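Local coordinates for protein transcriptional regulator (NtrC family) (Aquifex aeolicus, PDB 3DZD) that probably activates transcription by sigma54 RNA polymerase, coupling a response-regulator receiver domain to an ADP-binding AAA+ ATPase domain, here held in its inactive state, at residues A[2-7]-A[43-48]; A[149-154]-A[292-297]; A[153-158]-A[263-268]. One frame throughout, in Å; residues are numbered along the deposited sequence.

Interaction 1: residues A[2-7]-A[43-48]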
# COMPACT_ATOMS: atom_id res chain seq x y z
N ARG A 2 1.78 24.55 0.75
CA ARG A 2 0.97 25.74 1.00
C ARG A 2 0.11 25.63 2.26
O ARG A 2 -0.31 24.54 2.64
CB ARG A 2 0.09 26.05 -0.20
CG ARG A 2 0.85 26.53 -1.41
CD ARG A 2 -0.06 27.27 -2.35
NE ARG A 2 0.60 27.66 -3.59
CZ ARG A 2 1.56 28.57 -3.68
NH1 ARG A 2 2.01 29.18 -2.58
NH2 ARG A 2 2.09 28.87 -4.86
N VAL A 3 -0.15 26.77 2.89
CA VAL A 3 -1.01 26.82 4.07
C VAL A 3 -1.84 28.09 4.03
O VAL A 3 -1.28 29.19 4.00
CB VAL A 3 -0.20 26.80 5.38
CG1 VAL A 3 -1.13 26.89 6.59
CG2 VAL A 3 0.66 25.54 5.46
N LEU A 4 -3.16 27.96 4.03
CA LEU A 4 -4.02 29.14 4.05
C LEU A 4 -4.44 29.44 5.47
O LEU A 4 -4.99 28.58 6.16
CB LEU A 4 -5.27 28.95 3.17
CG LEU A 4 -6.33 30.05 3.25
CD1 LEU A 4 -5.84 31.36 2.65
CD2 LEU A 4 -7.63 29.62 2.59
N VAL A 5 -4.17 30.67 5.91
CA VAL A 5 -4.53 31.12 7.25
C VAL A 5 -5.68 32.10 7.18
O VAL A 5 -5.54 33.20 6.65
CB VAL A 5 -3.34 31.79 7.96
CG1 VAL A 5 -3.74 32.19 9.37
CG2 VAL A 5 -2.15 30.85 8.02
N VAL A 6 -6.83 31.68 7.72
CA VAL A 6 -8.04 32.50 7.74
C VAL A 6 -8.33 33.03 9.14
O VAL A 6 -8.65 32.27 10.05
CB VAL A 6 -9.26 31.69 7.27
CG1 VAL A 6 -10.46 32.59 7.10
CG2 VAL A 6 -8.95 30.96 5.98
N ASP A 7 -8.22 34.35 9.31
CA ASP A 7 -8.43 34.96 10.63
C ASP A 7 -8.65 36.47 10.55
O ASP A 7 -8.14 37.14 9.66
CB ASP A 7 -7.26 34.65 11.57
CG ASP A 7 -7.63 34.84 13.05
OD1 ASP A 7 -7.62 33.85 13.81
OD2 ASP A 7 -7.93 35.97 13.46
N LEU A 43 -7.01 28.07 -5.78
CA LEU A 43 -5.78 27.32 -5.56
C LEU A 43 -5.95 26.30 -4.43
O LEU A 43 -6.70 26.52 -3.48
CB LEU A 43 -4.63 28.29 -5.28
CG LEU A 43 -3.39 27.82 -4.52
CD1 LEU A 43 -2.61 26.78 -5.31
CD2 LEU A 43 -2.51 29.02 -4.19
N PHE A 44 -5.26 25.17 -4.54
CA PHE A 44 -5.40 24.12 -3.54
C PHE A 44 -4.41 24.26 -2.38
O PHE A 44 -3.20 24.24 -2.58
CB PHE A 44 -5.26 22.73 -4.17
CG PHE A 44 -5.31 21.62 -3.16
CD1 PHE A 44 -6.51 21.27 -2.57
CD2 PHE A 44 -4.16 20.97 -2.78
CE1 PHE A 44 -6.57 20.27 -1.64
CE2 PHE A 44 -4.21 19.96 -1.84
CZ PHE A 44 -5.41 19.61 -1.27
N PHE A 45 -4.95 24.39 -1.17
CA PHE A 45 -4.14 24.38 0.04
C PHE A 45 -4.33 23.05 0.74
O PHE A 45 -5.44 22.73 1.15
CB PHE A 45 -4.55 25.50 0.99
CG PHE A 45 -4.40 26.87 0.42
CD1 PHE A 45 -3.18 27.53 0.46
CD2 PHE A 45 -5.48 27.53 -0.14
CE1 PHE A 45 -3.04 28.80 -0.06
CE2 PHE A 45 -5.35 28.80 -0.67
CZ PHE A 45 -4.13 29.43 -0.63
N PRO A 46 -3.25 22.26 0.87
CA PRO A 46 -3.31 21.00 1.62
C PRO A 46 -3.81 21.23 3.04
O PRO A 46 -4.58 20.43 3.58
CB PRO A 46 -1.85 20.54 1.66
CG PRO A 46 -1.20 21.21 0.51
CD PRO A 46 -1.92 22.51 0.31
N VAL A 47 -3.38 22.34 3.65
CA VAL A 47 -3.75 22.64 5.03
C VAL A 47 -4.37 24.03 5.15
O VAL A 47 -3.83 25.01 4.64
CB VAL A 47 -2.52 22.56 5.96
CG1 VAL A 47 -2.88 23.06 7.35
CG2 VAL A 47 -1.97 21.14 6.00
N ILE A 48 -5.50 24.10 5.82
CA ILE A 48 -6.17 25.36 6.06
C ILE A 48 -6.35 25.55 7.54
O ILE A 48 -6.79 24.63 8.24
CB ILE A 48 -7.54 25.40 5.40
CG1 ILE A 48 -7.39 25.31 3.88
CG2 ILE A 48 -8.28 26.66 5.79
CD1 ILE A 48 -8.68 25.06 3.14

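Interaction 2: residues A[149-154]-A[292-297]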
# COMPACT_ATOMS: atom_id res chain seq x y z
N ALA A 149 -18.87 -12.68 4.71
CA ALA A 149 -17.78 -11.73 4.90
C ALA A 149 -17.87 -10.83 6.13
O ALA A 149 -16.84 -10.43 6.67
CB ALA A 149 -17.60 -10.87 3.67
N LYS A 150 -19.08 -10.49 6.56
CA LYS A 150 -19.20 -9.52 7.64
C LYS A 150 -19.05 -10.17 9.01
O LYS A 150 -19.13 -9.50 10.03
CB LYS A 150 -20.50 -8.72 7.51
CG LYS A 150 -20.45 -7.67 6.40
CD LYS A 150 -21.43 -6.54 6.63
CE LYS A 150 -21.20 -5.39 5.65
NZ LYS A 150 -19.86 -4.76 5.81
N SER A 151 -18.81 -11.47 9.01
CA SER A 151 -18.51 -12.18 10.25
C SER A 151 -17.02 -12.10 10.54
O SER A 151 -16.23 -11.65 9.71
CB SER A 151 -18.93 -13.63 10.13
OG SER A 151 -18.72 -14.30 11.36
N LYS A 152 -16.62 -12.52 11.73
CA LYS A 152 -15.20 -12.64 12.03
C LYS A 152 -14.78 -14.11 12.11
O LYS A 152 -13.60 -14.41 12.30
CB LYS A 152 -14.82 -11.90 13.31
CG LYS A 152 -13.34 -11.54 13.34
CD LYS A 152 -12.78 -11.56 14.76
CE LYS A 152 -11.32 -11.13 14.78
NZ LYS A 152 -10.68 -11.33 16.11
N ALA A 153 -15.74 -15.01 11.97
CA ALA A 153 -15.47 -16.44 11.96
C ALA A 153 -14.56 -16.81 10.79
O ALA A 153 -14.68 -16.24 9.70
CB ALA A 153 -16.77 -17.23 11.90
N PRO A 154 -13.62 -17.74 11.00
CA PRO A 154 -12.68 -18.06 9.92
C PRO A 154 -13.34 -18.82 8.77
O PRO A 154 -14.38 -19.46 8.95
CB PRO A 154 -11.63 -18.92 10.62
CG PRO A 154 -11.79 -18.63 12.09
CD PRO A 154 -13.26 -18.42 12.25
N SER A 292 -12.54 -23.58 10.05
CA SER A 292 -13.56 -23.91 9.06
C SER A 292 -15.00 -23.73 9.55
O SER A 292 -15.89 -24.46 9.12
CB SER A 292 -13.36 -25.34 8.56
OG SER A 292 -13.49 -26.25 9.63
N VAL A 293 -15.22 -22.76 10.44
CA VAL A 293 -16.55 -22.37 10.87
C VAL A 293 -17.45 -22.08 9.66
O VAL A 293 -18.63 -22.43 9.67
CB VAL A 293 -16.49 -21.13 11.79
CG1 VAL A 293 -17.88 -20.67 12.16
CG2 VAL A 293 -15.69 -21.46 13.05
N PHE A 294 -16.89 -21.43 8.64
CA PHE A 294 -17.50 -21.35 7.32
C PHE A 294 -16.60 -22.02 6.28
O PHE A 294 -15.38 -22.00 6.40
CB PHE A 294 -17.70 -19.91 6.88
CG PHE A 294 -18.70 -19.16 7.69
CD1 PHE A 294 -20.01 -19.62 7.79
CD2 PHE A 294 -18.34 -17.99 8.34
CE1 PHE A 294 -20.93 -18.92 8.55
CE2 PHE A 294 -19.26 -17.29 9.10
CZ PHE A 294 -20.56 -17.76 9.21
N GLN A 295 -17.20 -22.58 5.25
CA GLN A 295 -16.42 -23.18 4.18
C GLN A 295 -16.93 -22.76 2.83
O GLN A 295 -18.10 -22.40 2.68
CB GLN A 295 -16.43 -24.71 4.28
CG GLN A 295 -15.85 -25.26 5.55
CD GLN A 295 -15.56 -26.73 5.44
OE1 GLN A 295 -16.05 -27.54 6.23
NE2 GLN A 295 -14.76 -27.10 4.44
N ILE A 296 -16.05 -22.81 1.84
CA ILE A 296 -16.42 -22.57 0.46
C ILE A 296 -15.62 -23.56 -0.36
O ILE A 296 -14.42 -23.74 -0.12
CB ILE A 296 -16.04 -21.15 -0.00
CG1 ILE A 296 -16.76 -20.10 0.83
CG2 ILE A 296 -16.33 -20.98 -1.49
CD1 ILE A 296 -16.21 -18.70 0.64
N TYR A 297 -16.28 -24.19 -1.32
CA TYR A 297 -15.64 -25.10 -2.24
C TYR A 297 -15.60 -24.48 -3.64
O TYR A 297 -16.65 -24.15 -4.19
CB TYR A 297 -16.39 -26.43 -2.29
CG TYR A 297 -15.85 -27.37 -3.34
CD1 TYR A 297 -14.66 -28.04 -3.13
CD2 TYR A 297 -16.52 -27.57 -4.53
CE1 TYR A 297 -14.16 -28.90 -4.08
CE2 TYR A 297 -16.03 -28.42 -5.48
CZ TYR A 297 -14.85 -29.08 -5.26
OH TYR A 297 -14.34 -29.93 -6.22

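Interaction 3: residues A[153-158]-A[263-268]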
# COMPACT_ATOMS: atom_id res chain seq x y z
N ALA A 153 -15.74 -15.01 11.97
CA ALA A 153 -15.47 -16.44 11.96
C ALA A 153 -14.56 -16.81 10.79
O ALA A 153 -14.68 -16.24 9.70
CB ALA A 153 -16.77 -17.23 11.90
N PRO A 154 -13.62 -17.74 11.00
CA PRO A 154 -12.68 -18.06 9.92
C PRO A 154 -13.34 -18.82 8.77
O PRO A 154 -14.38 -19.46 8.95
CB PRO A 154 -11.63 -18.92 10.62
CG PRO A 154 -11.79 -18.63 12.09
CD PRO A 154 -13.26 -18.42 12.25
N VAL A 155 -12.74 -18.72 7.59
CA VAL A 155 -13.26 -19.38 6.41
C VAL A 155 -12.20 -20.27 5.82
O VAL A 155 -11.06 -19.86 5.67
CB VAL A 155 -13.70 -18.35 5.34
CG1 VAL A 155 -14.25 -19.04 4.12
CG2 VAL A 155 -14.73 -17.40 5.92
N LEU A 156 -12.57 -21.50 5.50
CA LEU A 156 -11.68 -22.43 4.82
C LEU A 156 -12.14 -22.57 3.38
O LEU A 156 -13.28 -22.94 3.12
CB LEU A 156 -11.69 -23.80 5.51
CG LEU A 156 -10.89 -24.90 4.80
CD1 LEU A 156 -9.39 -24.62 4.91
CD2 LEU A 156 -11.22 -26.29 5.34
N ILE A 157 -11.25 -22.26 2.44
CA ILE A 157 -11.55 -22.38 1.03
C ILE A 157 -10.87 -23.63 0.46
O ILE A 157 -9.65 -23.69 0.41
CB ILE A 157 -11.06 -21.15 0.25
CG1 ILE A 157 -11.62 -19.87 0.89
CG2 ILE A 157 -11.45 -21.24 -1.21
CD1 ILE A 157 -11.06 -18.60 0.30
N THR A 158 -11.66 -24.61 0.05
CA THR A 158 -11.13 -25.83 -0.56
C THR A 158 -11.22 -25.78 -2.08
O THR A 158 -12.18 -25.26 -2.66
CB THR A 158 -11.85 -27.11 -0.05
OG1 THR A 158 -11.76 -27.17 1.38
CG2 THR A 158 -11.20 -28.38 -0.64
N ASP A 263 -5.90 -8.74 16.21
CA ASP A 263 -7.30 -8.82 15.85
C ASP A 263 -7.34 -9.12 14.36
O ASP A 263 -7.29 -8.22 13.54
CB ASP A 263 -8.00 -7.51 16.19
CG ASP A 263 -9.38 -7.41 15.58
OD1 ASP A 263 -10.22 -8.31 15.79
OD2 ASP A 263 -9.63 -6.40 14.89
N ILE A 264 -7.41 -10.40 14.02
CA ILE A 264 -7.38 -10.81 12.63
C ILE A 264 -8.57 -11.67 12.28
O ILE A 264 -9.04 -12.46 13.09
CB ILE A 264 -6.11 -11.61 12.31
CG1 ILE A 264 -5.94 -12.73 13.33
CG2 ILE A 264 -4.89 -10.71 12.32
CD1 ILE A 264 -4.52 -13.21 13.47
N ARG A 265 -9.07 -11.49 11.07
CA ARG A 265 -10.00 -12.44 10.48
C ARG A 265 -9.16 -13.41 9.66
O ARG A 265 -8.41 -13.01 8.78
CB ARG A 265 -11.00 -11.71 9.59
CG ARG A 265 -12.32 -12.44 9.43
CD ARG A 265 -12.26 -13.47 8.31
NE ARG A 265 -13.53 -14.17 8.21
CZ ARG A 265 -14.62 -13.65 7.66
NH1 ARG A 265 -14.58 -12.42 7.15
NH2 ARG A 265 -15.75 -14.34 7.62
N VAL A 266 -9.28 -14.69 9.98
CA VAL A 266 -8.45 -15.71 9.36
C VAL A 266 -9.15 -16.39 8.20
O VAL A 266 -10.24 -16.95 8.35
CB VAL A 266 -8.06 -16.79 10.37
CG1 VAL A 266 -7.23 -17.87 9.69
CG2 VAL A 266 -7.29 -16.16 11.53
N ILE A 267 -8.53 -16.33 7.03
CA ILE A 267 -9.02 -17.07 5.87
C ILE A 267 -7.94 -18.05 5.44
O ILE A 267 -6.77 -17.68 5.31
CB ILE A 267 -9.38 -16.15 4.68
CG1 ILE A 267 -10.42 -15.11 5.11
CG2 ILE A 267 -9.89 -16.99 3.52
CD1 ILE A 267 -10.88 -14.19 4.00
N SER A 268 -8.34 -19.30 5.23
CA SER A 268 -7.41 -20.35 4.88
C SER A 268 -7.81 -21.01 3.59
O SER A 268 -8.97 -20.96 3.21
CB SER A 268 -7.39 -21.41 5.98
OG SER A 268 -7.00 -20.83 7.20
O HOH W 1 -9.43 -20.25 8.08

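Interaction 1: residues A[2-7]-A[43-48]
L4 sends CG anti to its own N (chi1 172°), while F45 turns its ring back beside its N, with CG anti to the carbonyl carbon (chi1 -61°); together these torsions lay the ring flat under the root of the leucine. L4 CB stands over the ring centre of F45, 3.5 Å from the centroid and 10° off the ring normal, a CH-pi contact. The two L4 methyls reach past the rim, CD1 near F45 CZ and CD2 near F45 CD2 and CE2, so the close face contact is made by CB. On the opposite face sits L43 CG, offset toward the rim, and the phenyl is sandwiched between two leucines. R2 CB meets the ring at F45 CD1. Its chain then runs extended and crosses L43 at about a right angle, R2 NE lying 3.4 Å from L43 CD2; beyond that, the guanidinium makes a salt bridge to E261 of the second subunit.

The backbones run parallel, as strands 2-6 and 47-51 of the five-stranded receiver sheet. L4 N donates to V47 O at 3.1 Å, in the carbonyl plane. V3 CA also approaches V47 O, and I48 CA approaches L4 O, each as a CA-H...O contact. V3 and V47 meet on the sheet face covered by helices 10-22 and 105-119, CG1 to CG1 at 4.3 Å; L4 and I48 lie on the other face, with helix 33-42 touching L4. The ring gripped between L4 and L43 probably fixes the lead-in to strand 47-51, while the acidic partner across the interface is likely to balance the R2 charge.

Interaction 2: residues A[149-154]-A[292-297]
S292 brings its carbonyl carbon to 4.4 Å from P154 O and turns its hydroxyl to Y288 O of the preceding helix 285-291. V293, just ahead of strand 294-297, sets its two methyls against two successive residues of the loop that follows helix 136-149. Its CG1 meets A153 CB at 3.6 Å, and its CG2 comes to P154 CD at 4.0 Å, the valine lying obliquely to the proline ring. CG1 is anti to the valine N (chi1 176°) and CG2 anti to the carbonyl carbon, so the fork straddles the A153-P154 step.

F294 then begins the strand. Its N donates to P154 O at 3.2 Å, a nearly straight bond (164° at the hydrogen) that meets the carbonyl almost head-on. This bond starts the pairing of the outermost strand, 294-297, with strand 155-158 in the parallel sheet of the AAA+ core, a P-loop NTPase fold; L156 continues the ladder, bonding to F294 and I296. The F294 side chain reaches back along the loop: CE2 touches A153 CB at 3.7 Å, and S151 OG lies at the ring edge, in its plane, 3.8 Å from the same CE2. That hydroxyl accepts from A153 N at 3.1 Å, forming an ST turn that fixes the bend of the loop beside the ring. I148 of helix 136-149 also packs on the phenyl. Further along, I296 turns to helices 136-149 and 165-176.

Interaction 3: residues A[153-158]-A[263-268]
Strands 155-158 and 265-270 are parallel neighbours in the central sheet of the AAA+ domain, the first leading toward the nucleotide site: the I157 side chain is about 7 Å from the bound ADP. V155 N donates to V266 O, S268 N to V155 O at 2.8 Å, and I157 N to S268 O at 2.7 Å. A water bridges V155 O and S268 OG. I157 CD1 packs on I267 CG2 at 3.8 Å, on the face covered by helix 165-176, whereas L156 CD1 meets S268 CB on the other.

Where the strands begin, R265 folds over the incoming loop. Bent at chi2 (-85°), its chain brings NE to A153 O at 2.8 Å, from above the carbonyl plane, and NH2 adds a weak bond to the same oxygen. V155 CG2 lies against NH2, while I148 O and A149 O take further bonds from the guanidinium. Replacing R265 by a leucine would probably leave these three carbonyls without their shared donor and let the loop shift. One buried cation thus gathers the carbonyls at a helix end and in the following loop, whose partial negative charges are likely to compensate the buried guanidinium charge.

From the N terminus, interaction 1 comes first: it closes a loop of 35 residues and joins the first and third strands of the receiver sheet. It is complete before the other two open, and lies about 29 Å from interaction 2 by nearest atoms, in a different domain. Interactions 2 and 3 start from the same stretch, sharing A153 and P154. The loop of interaction 3, ending at 263-268, lies within the longer loop of interaction 2, ending at 292-297. Together they place strand 155-158 between 265-270 and 294-297, bringing late parts of the AAA+ domain to either side of an early strand.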